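PDB 3HV9: protein FimX from Pseudomonas aeruginosa PAO1, which belongs to the EAL-domain family of bacterial signalling proteins and is represented in this crystal by that domain, a barrel-like alpha/beta fold. Local coordinates for residues 16-21 with 72-77. Numbering follows the deposited sequence.
Sequences DVIAIL and KEAGLA
L21 N donates to V17 O at 2.8 Å, one turn of helix 17-24, which lies against the end of helix 64-73 on the surface of the EAL domain. That second helix closes with a Schellman motif: G75, at positive phi (60°), is the C-prime residue, and G75 N reaches K72 O at 3.1 Å. A74 and L76, on either side of that glycine, both direct their side chains at helix 17-24.

No hydrogen bond joins the two segments; the meeting is made chiefly by apolar side chains. I18 carries most of it. With CG1 anti to the carbonyl carbon (chi1 -65°), the CG2 branch falls anti to the backbone N and presses on A74 CB at 3.5 Å, and the extended CG1-CD1 arm of I18 brings CD1 alongside the same methyl. E73 leaves its helix with CG anti to the backbone N and runs out straight, crossing the I18 side chain at about a right angle, so that its aliphatic CG as well as its carboxylate lies beside I18 CD1. One turn on, L21 is buried, packed also on F67 and on L54 of strand 46-54.

At the start of helix 17-24, D16 serves as N-cap: A19 N meets D16 OD2 at 3.2 Å, nearly straight (169°) but from above the carboxylate plane. Beyond A74, the CD2 methyl of L76 rests on L21 CB, 4.0 Å away.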
ATOM      1  N   ASP A  16     -16.378  18.730 -11.265  1.00 34.19           N
ATOM      2  CA  ASP A  16     -17.204  17.602 -10.848  1.00 30.76           C
ATOM      3  C   ASP A  16     -16.280  16.388 -10.684  1.00 41.84           C
ATOM      4  O   ASP A  16     -15.849  15.776 -11.670  1.00 42.78           O
ATOM      5  CB  ASP A  16     -18.249  17.349 -11.923  1.00 29.02           C
ATOM      6  CG  ASP A  16     -19.121  16.161 -11.623  1.00 40.96           C
ATOM      7  OD1 ASP A  16     -20.209  16.101 -12.217  1.00 49.59           O
ATOM      8  OD2 ASP A  16     -18.731  15.291 -10.817  1.00 40.75           O
ATOM      9  N   VAL A  17     -15.953  16.056  -9.441  1.00 40.06           N
ATOM     10  CA  VAL A  17     -14.914  15.080  -9.175  1.00 37.23           C
ATOM     11  C   VAL A  17     -15.332  13.688  -9.619  1.00 43.35           C
ATOM     12  O   VAL A  17     -14.489  12.866 -10.002  1.00 37.61           O
ATOM     13  CB  VAL A  17     -14.486  15.069  -7.688  1.00 38.55           C
ATOM     14  CG1 VAL A  17     -13.497  13.926  -7.419  1.00 25.73           C
ATOM     15  CG2 VAL A  17     -13.865  16.409  -7.300  1.00 33.32           C
ATOM     16  N   ILE A  18     -16.629  13.414  -9.567  1.00 40.36           N
ATOM     17  CA  ILE A  18     -17.111  12.125 -10.052  1.00 39.86           C
ATOM     18  C   ILE A  18     -16.834  11.983 -11.551  1.00 41.88           C
ATOM     19  O   ILE A  18     -16.351  10.944 -11.998  1.00 42.54           O
ATOM     20  CB  ILE A  18     -18.585  11.882  -9.702  1.00 49.95           C
ATOM     21  CG1 ILE A  18     -18.740  11.797  -8.176  1.00 46.16           C
ATOM     22  CG2 ILE A  18     -19.092  10.601 -10.377  1.00 44.35           C
ATOM     23  CD1 ILE A  18     -20.165  11.588  -7.707  1.00 33.29           C
ATOM     24  N   ALA A  19     -17.104  13.037 -12.316  1.00 42.65           N
ATOM     25  CA  ALA A  19     -16.769  13.042 -13.733  1.00 38.45           C
ATOM     26  C   ALA A  19     -15.266  12.945 -13.922  1.00 48.95           C
ATOM     27  O   ALA A  19     -14.794  12.220 -14.802  1.00 45.77           O
ATOM     28  CB  ALA A  19     -17.287  14.290 -14.404  1.00 40.27           C
ATOM     29  N   ILE A  20     -14.508  13.688 -13.116  1.00 34.11           N
ATOM     30  CA  ILE A  20     -13.055  13.637 -13.235  1.00 41.15           C
ATOM     31  C   ILE A  20     -12.550  12.199 -13.053  1.00 35.50           C
ATOM     32  O   ILE A  20     -11.676  11.743 -13.783  1.00 44.09           O
ATOM     33  CB  ILE A  20     -12.369  14.538 -12.218  1.00 28.40           C
ATOM     34  CG1 ILE A  20     -12.614  16.005 -12.555  1.00 39.85           C
ATOM     35  CG2 ILE A  20     -10.873  14.245 -12.191  1.00 29.54           C
ATOM     36  CD1 ILE A  20     -12.116  16.950 -11.482  1.00 26.22           C
ATOM     37  N   LEU A  21     -13.120  11.499 -12.073  1.00 30.55           N
ATOM     38  CA  LEU A  21     -12.758  10.124 -11.765  1.00 30.96           C
ATOM     39  C   LEU A  21     -13.138   9.172 -12.904  1.00 43.99           C
ATOM     40  O   LEU A  21     -12.369   8.293 -13.272  1.00 37.21           O
ATOM     41  CB  LEU A  21     -13.459   9.671 -10.485  1.00 29.84           C
ATOM     42  CG  LEU A  21     -12.792  10.077  -9.177  1.00 38.94           C
ATOM     43  CD1 LEU A  21     -13.706   9.828  -7.988  1.00 35.10           C
ATOM     44  CD2 LEU A  21     -11.496   9.323  -9.016  1.00 31.44           C
ATOM     45  N   LYS A  72     -16.304   6.636  -3.333  1.00 52.58           N
ATOM     46  CA  LYS A  72     -17.269   5.799  -2.613  1.00 48.11           C
ATOM     47  C   LYS A  72     -18.679   6.077  -3.118  1.00 57.89           C
ATOM     48  O   LYS A  72     -19.432   5.154  -3.427  1.00 63.68           O
ATOM     49  CB  LYS A  72     -17.209   6.040  -1.101  1.00 45.64           C
ATOM     50  CG  LYS A  72     -15.843   5.796  -0.465  1.00 56.90           C
ATOM     51  CD  LYS A  72     -15.870   6.145   1.025  1.00 80.75           C
ATOM     52  CE  LYS A  72     -14.476   6.455   1.582  1.00 83.28           C
ATOM     53  NZ  LYS A  72     -13.713   5.217   1.931  1.00 83.13           N
ATOM     54  N   GLU A  73     -19.010   7.362  -3.218  1.00 49.29           N
ATOM     55  CA  GLU A  73     -20.340   7.825  -3.622  1.00 50.84           C
ATOM     56  C   GLU A  73     -20.756   7.373  -5.028  1.00 54.10           C
ATOM     57  O   GLU A  73     -21.921   7.050  -5.267  1.00 57.00           O
ATOM     58  CB  GLU A  73     -20.408   9.353  -3.503  1.00 41.85           C
ATOM     59  CG  GLU A  73     -21.604  10.008  -4.186  1.00 52.72           C
ATOM     60  CD  GLU A  73     -21.688  11.521  -3.921  1.00 69.26           C
ATOM     61  OE1 GLU A  73     -22.484  12.205  -4.604  1.00 48.27           O
ATOM     62  OE2 GLU A  73     -20.959  12.025  -3.035  1.00 56.56           O
ATOM     63  N   ALA A  74     -19.814   7.357  -5.964  1.00 48.25           N
ATOM     64  CA  ALA A  74     -20.140   6.933  -7.321  1.00 48.23           C
ATOM     65  C   ALA A  74     -19.919   5.429  -7.526  1.00 50.90           C
ATOM     66  O   ALA A  74     -20.030   4.939  -8.648  1.00 46.10           O
ATOM     67  CB  ALA A  74     -19.317   7.704  -8.371  1.00 37.14           C
ATOM     68  N   GLY A  75     -19.603   4.713  -6.446  1.00 45.86           N
ATOM     69  CA  GLY A  75     -19.296   3.292  -6.514  1.00 46.85           C
ATOM     70  C   GLY A  75     -18.105   2.956  -7.405  1.00 59.88           C
ATOM     71  O   GLY A  75     -18.157   2.007  -8.190  1.00 51.92           O
ATOM     72  N   LEU A  76     -17.019   3.716  -7.265  1.00 45.89           N
ATOM     73  CA  LEU A  76     -15.875   3.606  -8.169  1.00 41.16           C
ATOM     74  C   LEU A  76     -14.635   2.983  -7.531  1.00 38.55           C
ATOM     75  O   LEU A  76     -13.605   2.809  -8.187  1.00 36.65           O
ATOM     76  CB  LEU A  76     -15.538   4.991  -8.733  1.00 42.53           C
ATOM     77  CG  LEU A  76     -15.959   5.336 -10.165  1.00 57.70           C
ATOM     78  CD1 LEU A  76     -17.100   4.477 -10.670  1.00 51.16           C
ATOM     79  CD2 LEU A  76     -16.286   6.801 -10.300  1.00 39.92           C
ATOM     80  N   ALA A  77     -14.728   2.628  -6.256  1.00 34.79           N
ATOM     81  CA  ALA A  77     -13.529   2.206  -5.520  1.00 38.39           C
ATOM     82  C   ALA A  77     -12.857   0.949  -6.062  1.00 47.18           C
ATOM     83  O   ALA A  77     -11.643   0.933  -6.269  1.00 49.54           O
ATOM     84  CB  ALA A  77     -13.834   2.040  -4.034  1.00 37.33           C
TER